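Formate-dependent phosphoribosylglycinamide formyltransferase (Mycobacterium tuberculosis H37Rv, PDB 6KHR) belongs to the ATP-grasp superfamily of enzymes and is assembled from two copies of the same chain. Local coordinates at residues P37-L48 with F326-L336; Q89-V100 with C115-V125. All blocks are in the same frame, centred on the assembly; numbering follows the deposited sequence.

Overall arrangement
Both contacts are largely buried and lie side by side, their centres about 14 Å apart, and both belong to the surroundings of the N-terminal parallel sheet. Interaction 1 joins a helix flanking that sheet, 36-47, to helix 325-334 from much later in the chain. Its chemistry is apolar packing, side chain on side chain and partly on backbone, and no hydrogen bond crosses between the segments. Interaction 2 forms the outer part of the sheet itself, where strands 92-95 and 117-118 are tied by backbone bonds, and it is exposed near C115 and E117. The two meet where I333 packs on F92, V94 and V119, and L334 on F92. Only interaction 1 is approached by the second subunit.

Interaction 1: residues P37-L48 with F326-L336; sequences PSRELAIALQGL and FELQARAILGL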
# COMPACT_ATOMS: atom_id res chain seq x y z
N PRO A 37 -1.46 0.62 -11.64
CA PRO A 37 -1.12 1.72 -10.72
C PRO A 37 -2.30 2.63 -10.47
O PRO A 37 -2.39 3.25 -9.40
CB PRO A 37 0.02 2.46 -11.44
CG PRO A 37 0.54 1.50 -12.44
CD PRO A 37 -0.65 0.69 -12.87
N SER A 38 -3.21 2.72 -11.44
CA SER A 38 -4.49 3.38 -11.24
C SER A 38 -5.27 2.74 -10.08
O SER A 38 -5.99 3.44 -9.36
CB SER A 38 -5.28 3.33 -12.54
OG SER A 38 -6.42 4.17 -12.51
N ARG A 39 -5.13 1.43 -9.88
CA ARG A 39 -5.86 0.78 -8.79
C ARG A 39 -5.28 1.14 -7.43
O ARG A 39 -6.03 1.44 -6.49
CB ARG A 39 -5.89 -0.73 -8.97
CG ARG A 39 -6.50 -1.46 -7.78
CD ARG A 39 -6.39 -2.99 -7.85
NE ARG A 39 -6.86 -3.61 -6.61
CZ ARG A 39 -6.05 -4.01 -5.63
NH1 ARG A 39 -4.73 -3.89 -5.75
NH2 ARG A 39 -6.57 -4.55 -4.53
N GLU A 40 -3.96 1.12 -7.31
CA GLU A 40 -3.33 1.44 -6.03
C GLU A 40 -3.57 2.91 -5.67
O GLU A 40 -3.94 3.22 -4.53
CB GLU A 40 -1.84 1.11 -6.10
CG GLU A 40 -1.53 -0.29 -6.60
CD GLU A 40 -1.69 -1.36 -5.52
OE1 GLU A 40 -1.52 -1.03 -4.33
OE2 GLU A 40 -1.99 -2.53 -5.86
N LEU A 41 -3.34 3.82 -6.62
CA LEU A 41 -3.70 5.21 -6.42
C LEU A 41 -5.13 5.35 -5.92
O LEU A 41 -5.42 6.20 -5.07
CB LEU A 41 -3.49 6.01 -7.72
CG LEU A 41 -3.92 7.48 -7.67
CD1 LEU A 41 -3.24 8.18 -6.52
CD2 LEU A 41 -3.70 8.27 -8.99
N ALA A 42 -6.03 4.50 -6.42
CA ALA A 42 -7.43 4.63 -6.05
C ALA A 42 -7.66 4.19 -4.61
O ALA A 42 -8.46 4.79 -3.88
CB ALA A 42 -8.30 3.83 -7.02
N ILE A 43 -6.97 3.13 -4.20
CA ILE A 43 -7.00 2.74 -2.80
C ILE A 43 -6.47 3.87 -1.94
O ILE A 43 -7.13 4.31 -0.99
CB ILE A 43 -6.19 1.44 -2.59
CG1 ILE A 43 -6.93 0.24 -3.18
CG2 ILE A 43 -5.83 1.24 -1.13
CD1 ILE A 43 -6.03 -0.99 -3.34
N ALA A 44 -5.30 4.40 -2.31
CA ALA A 44 -4.70 5.48 -1.54
C ALA A 44 -5.68 6.64 -1.36
O ALA A 44 -5.91 7.09 -0.24
CB ALA A 44 -3.41 5.96 -2.21
N LEU A 45 -6.30 7.08 -2.46
CA LEU A 45 -7.21 8.22 -2.40
C LEU A 45 -8.42 7.92 -1.53
O LEU A 45 -9.04 8.85 -0.99
CB LEU A 45 -7.67 8.60 -3.80
CG LEU A 45 -6.70 9.37 -4.67
CD1 LEU A 45 -7.17 9.33 -6.10
CD2 LEU A 45 -6.61 10.77 -4.15
N GLN A 46 -8.80 6.64 -1.42
CA GLN A 46 -9.98 6.29 -0.64
C GLN A 46 -9.66 6.24 0.84
O GLN A 46 -10.53 6.54 1.66
CB GLN A 46 -10.56 4.97 -1.12
CG GLN A 46 -11.36 5.12 -2.41
CD GLN A 46 -11.70 3.77 -3.01
OE1 GLN A 46 -11.23 2.74 -2.53
NE2 GLN A 46 -12.53 3.76 -4.05
N GLY A 47 -8.41 5.91 1.19
CA GLY A 47 -8.00 6.01 2.58
C GLY A 47 -8.02 7.44 3.09
O GLY A 47 -8.25 7.68 4.28
N LEU A 48 -7.78 8.41 2.21
CA LEU A 48 -7.79 9.81 2.60
C LEU A 48 -9.18 10.41 2.52
O LEU A 48 -9.33 11.61 2.75
CB LEU A 48 -6.83 10.62 1.73
CG LEU A 48 -5.33 10.34 1.74
CD1 LEU A 48 -4.60 11.09 0.58
CD2 LEU A 48 -4.72 10.74 3.06
N PHE A 326 2.32 5.92 -4.93
CA PHE A 326 0.87 6.05 -5.01
C PHE A 326 0.29 6.85 -3.84
O PHE A 326 -0.64 7.63 -4.03
CB PHE A 326 0.24 4.67 -5.04
CG PHE A 326 0.82 3.78 -6.07
CD1 PHE A 326 0.85 4.18 -7.39
CD2 PHE A 326 1.33 2.54 -5.72
CE1 PHE A 326 1.39 3.35 -8.35
CE2 PHE A 326 1.87 1.71 -6.68
CZ PHE A 326 1.90 2.11 -7.99
N GLU A 327 0.81 6.65 -2.63
CA GLU A 327 0.37 7.50 -1.53
C GLU A 327 0.84 8.93 -1.76
O GLU A 327 0.10 9.88 -1.49
CB GLU A 327 0.87 6.93 -0.20
CG GLU A 327 0.36 5.49 0.06
CD GLU A 327 0.96 4.76 1.28
OE1 GLU A 327 2.21 4.76 1.47
OE2 GLU A 327 0.17 4.16 2.04
N LEU A 328 2.03 9.11 -2.32
CA LEU A 328 2.46 10.48 -2.63
C LEU A 328 1.55 11.13 -3.68
O LEU A 328 1.15 12.29 -3.53
CB LEU A 328 3.92 10.49 -3.08
CG LEU A 328 4.99 10.03 -2.09
CD1 LEU A 328 6.32 9.85 -2.83
CD2 LEU A 328 5.16 11.02 -0.91
N GLN A 329 1.19 10.39 -4.73
CA GLN A 329 0.35 11.04 -5.73
C GLN A 329 -1.09 11.19 -5.26
O GLN A 329 -1.77 12.11 -5.70
CB GLN A 329 0.43 10.31 -7.07
CG GLN A 329 0.18 8.85 -7.01
CD GLN A 329 0.39 8.19 -8.36
OE1 GLN A 329 0.11 6.99 -8.52
NE2 GLN A 329 0.88 8.95 -9.33
N ALA A 330 -1.56 10.34 -4.34
CA ALA A 330 -2.84 10.66 -3.72
C ALA A 330 -2.76 11.97 -2.94
O ALA A 330 -3.63 12.83 -3.08
CB ALA A 330 -3.30 9.51 -2.82
N ARG A 331 -1.69 12.16 -2.16
CA ARG A 331 -1.58 13.40 -1.39
C ARG A 331 -1.36 14.62 -2.29
O ARG A 331 -1.92 15.69 -2.03
CB ARG A 331 -0.47 13.29 -0.35
CG ARG A 331 -0.74 12.24 0.69
CD ARG A 331 0.23 12.33 1.86
NE ARG A 331 0.02 11.27 2.84
CZ ARG A 331 0.46 11.30 4.10
NH1 ARG A 331 1.14 12.35 4.55
NH2 ARG A 331 0.22 10.28 4.91
N ALA A 332 -0.58 14.46 -3.38
CA ALA A 332 -0.31 15.58 -4.29
C ALA A 332 -1.57 16.03 -5.02
O ALA A 332 -1.83 17.23 -5.15
CB ALA A 332 0.76 15.18 -5.31
N ILE A 333 -2.36 15.07 -5.52
CA ILE A 333 -3.63 15.39 -6.18
C ILE A 333 -4.49 16.26 -5.28
O ILE A 333 -5.09 17.24 -5.72
CB ILE A 333 -4.37 14.10 -6.56
CG1 ILE A 333 -3.73 13.43 -7.76
CG2 ILE A 333 -5.85 14.37 -6.81
CD1 ILE A 333 -4.17 12.03 -7.89
N LEU A 334 -4.57 15.90 -4.00
CA LEU A 334 -5.44 16.55 -3.06
C LEU A 334 -4.78 17.73 -2.36
O LEU A 334 -5.43 18.39 -1.54
CB LEU A 334 -5.94 15.54 -2.01
CG LEU A 334 -6.81 14.34 -2.45
CD1 LEU A 334 -7.10 13.46 -1.26
CD2 LEU A 334 -8.12 14.77 -3.13
N GLY A 335 -3.51 18.00 -2.64
CA GLY A 335 -2.86 19.19 -2.09
C GLY A 335 -2.49 19.08 -0.63
O GLY A 335 -2.59 20.06 0.11
N LEU A 336 -2.07 17.90 -0.20
CA LEU A 336 -1.70 17.66 1.18
C LEU A 336 -0.18 17.53 1.31
O LEU A 336 0.54 17.30 0.34
CB LEU A 336 -2.41 16.40 1.69
CG LEU A 336 -3.93 16.42 1.50
CD1 LEU A 336 -4.54 15.03 1.72
CD2 LEU A 336 -4.58 17.44 2.43
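L41 projects from helix 37-47 as a knob into the hole made by F326, Q329, A330 and I333. With CG anti to the backbone N (chi1 176°), the branch points into the hole and its two methyls part there: L41 CD1 lies 3.5 Å from Q329 CG, while L41 CD2 meets I333 CD1 tip to tip at 3.9 Å. Next to the knob, E40 CB sits over one face of the F326 ring in a CH-pi contact, 3.8 Å from the centroid and 23° off the normal. P37 CB comes at the same ring obliquely, 3.5 Å from F326 CE1, and W315 adds an edge-to-face contact. A bend at chi2 turns the E40 carboxylate away from helix 326-334, and its OE2 pairs with R39 NH1 at 3.1 Å. Helix 37-47 follows the first strand of a Rossmann-like parallel sheet; here it meets helix 326-334 at a crossing angle of -58°, with the axes 8.3 Å apart. Two alanines allow that approach, A44 CB resting 3.6 Å from A330 CB. L45 lays CD2 against A330 and L334. Further along, L48 and L334 run antiparallel past one another, with their CD1 atoms 3.9 Å apart. L48 CD1 also touches R331 CG, whose guanidinium reaches D381 of the second subunit.

Interaction 2: residues Q89-V100 with C115-V125; sequences QPDFLVTVTAAV and CTELVPNARAV
F92 and L93 pair with E117 and L118 as neighbouring parallel strands at one end of a five-stranded Rossmann-like sheet of order 3-2-1-4-5, with helix 102-109 in the beta-alpha-beta connection between them. Three backbone hydrogen bonds hold the strands: E117 N to D91 O, L93 N to E117 O and V119 N to L93 O each span 3.1 Å. They differ in direction: L93 N approaches E117 O nearly head-on (C=O...N 162°), whereas V119 N sits above the carbonyl plane of L93, 38° out of it. CA-H...O contacts from T116, F92, L118 and V94 fill in between. On its other side strand 92-95 bonds to strand 28-32, which leaves 117-118 as the outermost strand within the chain.

Apolar packing occupies both faces. L93 and L118 run abreast from the same face, L93 with CG anti to its N (chi1 -176°). L93 CD2 stands 4.0 Å from L118 CD1. T116 CG2 touches L93 CB at 3.8 Å. From the opposite face F92 packs its CD1 against V119 CG2.

Polar contact on that face is slight: F92 runs beside E117, with F92 CE1 4.0 Å from E117 OE1, and the same oxygen has a long, weak ion pair with R287.

Past the paired residues the chain turns through a cis peptide bond into P120, whose CD stands 4.0 Å from T95 N. Helix 122-129 then brings V125 back to 89-100, where it crosses T95 obliquely with V125 CG2 3.9 Å from T95 OG1.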
# COMPACT_ATOMS: atom_id res chain seq x y z
N GLN A 89 -18.60 16.02 -13.55
CA GLN A 89 -18.11 17.22 -12.88
C GLN A 89 -17.29 16.85 -11.64
O GLN A 89 -17.76 17.03 -10.51
CB GLN A 89 -19.30 18.11 -12.51
CG GLN A 89 -18.99 19.59 -12.43
CD GLN A 89 -19.66 20.24 -11.23
OE1 GLN A 89 -20.81 19.94 -10.90
NE2 GLN A 89 -18.92 21.12 -10.55
N PRO A 90 -16.08 16.31 -11.81
CA PRO A 90 -15.27 15.96 -10.65
C PRO A 90 -14.45 17.13 -10.13
O PRO A 90 -14.09 18.05 -10.87
CB PRO A 90 -14.34 14.87 -11.21
CG PRO A 90 -14.14 15.27 -12.61
CD PRO A 90 -15.48 15.81 -13.06
N ASP A 91 -14.14 17.07 -8.83
CA ASP A 91 -13.27 18.08 -8.24
C ASP A 91 -11.86 18.04 -8.84
O ASP A 91 -11.28 19.10 -9.12
CB ASP A 91 -13.20 17.89 -6.73
CG ASP A 91 -14.56 17.77 -6.10
OD1 ASP A 91 -15.35 18.72 -6.18
OD2 ASP A 91 -14.84 16.70 -5.52
N PHE A 92 -11.31 16.84 -9.03
CA PHE A 92 -9.97 16.67 -9.59
C PHE A 92 -10.00 15.74 -10.79
O PHE A 92 -10.71 14.73 -10.78
CB PHE A 92 -9.00 16.11 -8.56
CG PHE A 92 -8.87 16.95 -7.35
CD1 PHE A 92 -8.00 18.02 -7.33
CD2 PHE A 92 -9.64 16.69 -6.23
CE1 PHE A 92 -7.88 18.80 -6.21
CE2 PHE A 92 -9.53 17.48 -5.11
CZ PHE A 92 -8.65 18.53 -5.10
N LEU A 93 -9.20 16.08 -11.80
CA LEU A 93 -9.08 15.29 -13.02
C LEU A 93 -7.63 14.82 -13.17
O LEU A 93 -6.74 15.62 -13.50
CB LEU A 93 -9.53 16.11 -14.23
CG LEU A 93 -9.55 15.42 -15.58
CD1 LEU A 93 -10.33 14.11 -15.50
CD2 LEU A 93 -10.15 16.35 -16.64
N VAL A 94 -7.40 13.52 -12.96
CA VAL A 94 -6.07 12.92 -12.96
C VAL A 94 -5.89 12.04 -14.20
O VAL A 94 -6.66 11.09 -14.42
CB VAL A 94 -5.82 12.09 -11.69
CG1 VAL A 94 -4.34 11.84 -11.52
CG2 VAL A 94 -6.36 12.79 -10.49
N THR A 95 -4.84 12.32 -14.96
CA THR A 95 -4.54 11.62 -16.20
C THR A 95 -3.48 10.57 -15.88
O THR A 95 -2.31 10.91 -15.65
CB THR A 95 -4.04 12.60 -17.26
OG1 THR A 95 -4.76 13.84 -17.16
CG2 THR A 95 -4.26 12.02 -18.64
N VAL A 96 -3.88 9.32 -15.90
CA VAL A 96 -2.94 8.26 -15.50
C VAL A 96 -2.54 7.46 -16.73
O VAL A 96 -1.76 6.57 -16.58
CB VAL A 96 -3.56 7.36 -14.42
CG1 VAL A 96 -2.49 6.70 -13.60
CG2 VAL A 96 -4.47 8.15 -13.51
N THR A 97 -3.07 7.77 -17.90
CA THR A 97 -2.63 6.99 -19.09
C THR A 97 -2.11 7.94 -20.16
O THR A 97 -2.19 9.14 -19.97
CB THR A 97 -3.75 6.14 -19.67
OG1 THR A 97 -3.17 5.45 -20.78
CG2 THR A 97 -4.89 6.95 -20.23
N ALA A 98 -1.56 7.39 -21.24
CA ALA A 98 -1.05 8.22 -22.35
C ALA A 98 -2.11 8.29 -23.44
O ALA A 98 -2.14 9.27 -24.17
CB ALA A 98 0.25 7.66 -22.87
N ALA A 99 -2.99 7.31 -23.49
CA ALA A 99 -4.06 7.28 -24.51
C ALA A 99 -5.17 8.25 -24.11
O ALA A 99 -6.24 7.78 -23.75
CB ALA A 99 -4.61 5.89 -24.59
N VAL A 100 -4.97 9.55 -24.26
CA VAL A 100 -6.05 10.46 -23.82
C VAL A 100 -6.15 11.62 -24.79
O VAL A 100 -5.20 11.85 -25.51
CB VAL A 100 -5.71 10.98 -22.42
CG1 VAL A 100 -4.70 12.09 -22.53
CG2 VAL A 100 -6.93 11.46 -21.67
N CYS A 115 -13.98 24.89 -11.63
CA CYS A 115 -14.84 23.75 -11.37
C CYS A 115 -14.08 22.44 -11.19
O CYS A 115 -14.62 21.50 -10.62
CB CYS A 115 -15.85 23.60 -12.52
SG CYS A 115 -17.23 22.48 -12.21
N THR A 116 -12.82 22.38 -11.65
CA THR A 116 -12.05 21.14 -11.69
C THR A 116 -10.59 21.51 -11.87
O THR A 116 -10.26 22.28 -12.78
CB THR A 116 -12.51 20.24 -12.84
OG1 THR A 116 -13.84 19.77 -12.58
CG2 THR A 116 -11.57 19.06 -13.01
N GLU A 117 -9.74 21.02 -10.98
CA GLU A 117 -8.29 21.28 -11.09
C GLU A 117 -7.69 20.09 -11.81
O GLU A 117 -8.10 18.99 -11.53
CB GLU A 117 -7.62 21.41 -9.72
CG GLU A 117 -8.23 22.47 -8.83
CD GLU A 117 -7.28 23.05 -7.81
OE1 GLU A 117 -7.39 22.72 -6.63
OE2 GLU A 117 -6.42 23.84 -8.19
N LEU A 118 -6.81 20.33 -12.75
CA LEU A 118 -6.20 19.18 -13.44
C LEU A 118 -4.90 18.85 -12.73
O LEU A 118 -4.12 19.74 -12.56
CB LEU A 118 -5.95 19.59 -14.88
CG LEU A 118 -6.96 19.00 -15.85
CD1 LEU A 118 -8.24 19.81 -15.82
CD2 LEU A 118 -6.39 18.94 -17.24
N VAL A 119 -4.71 17.60 -12.31
CA VAL A 119 -3.46 17.21 -11.62
C VAL A 119 -2.98 15.91 -12.25
O VAL A 119 -3.41 14.91 -11.81
CB VAL A 119 -3.68 16.99 -10.12
CG1 VAL A 119 -2.38 16.65 -9.43
CG2 VAL A 119 -4.33 18.17 -9.45
N PRO A 120 -2.09 15.90 -13.24
CA PRO A 120 -1.30 17.05 -13.60
C PRO A 120 -2.00 18.00 -14.58
O PRO A 120 -3.01 17.65 -15.05
CB PRO A 120 -0.11 16.39 -14.28
CG PRO A 120 -0.67 15.18 -14.93
CD PRO A 120 -1.75 14.71 -14.00
N ASN A 121 -1.38 19.15 -14.84
CA ASN A 121 -1.84 20.21 -15.77
C ASN A 121 -1.95 19.69 -17.19
O ASN A 121 -1.17 18.84 -17.55
CB ASN A 121 -0.72 21.21 -16.05
CG ASN A 121 -0.54 22.23 -14.97
OD1 ASN A 121 -1.33 22.31 -14.05
ND2 ASN A 121 0.49 23.04 -15.07
N ALA A 122 -2.83 20.27 -17.99
CA ALA A 122 -2.93 19.84 -19.39
C ALA A 122 -1.63 20.22 -20.07
O ALA A 122 -1.28 19.61 -21.04
CB ALA A 122 -4.10 20.47 -20.05
N ARG A 123 -0.97 21.26 -19.56
CA ARG A 123 0.36 21.60 -20.06
C ARG A 123 1.30 20.40 -19.96
O ARG A 123 1.89 19.97 -20.96
CB ARG A 123 0.93 22.79 -19.28
CG ARG A 123 2.45 22.86 -19.29
CD ARG A 123 2.97 24.29 -19.30
NE ARG A 123 4.41 24.36 -19.51
CZ ARG A 123 5.01 24.29 -20.70
NH1 ARG A 123 4.28 24.15 -21.80
NH2 ARG A 123 6.33 24.36 -20.79
N ALA A 124 1.44 19.84 -18.76
CA ALA A 124 2.38 18.75 -18.55
C ALA A 124 2.02 17.53 -19.40
O ALA A 124 2.90 16.88 -19.98
CB ALA A 124 2.43 18.38 -17.08
N VAL A 125 0.72 17.21 -19.48
CA VAL A 125 0.27 16.08 -20.29
C VAL A 125 0.67 16.28 -21.74
O VAL A 125 1.19 15.37 -22.39
CB VAL A 125 -1.25 15.88 -20.14
CG1 VAL A 125 -1.79 14.86 -21.13
CG2 VAL A 125 -1.62 15.49 -18.71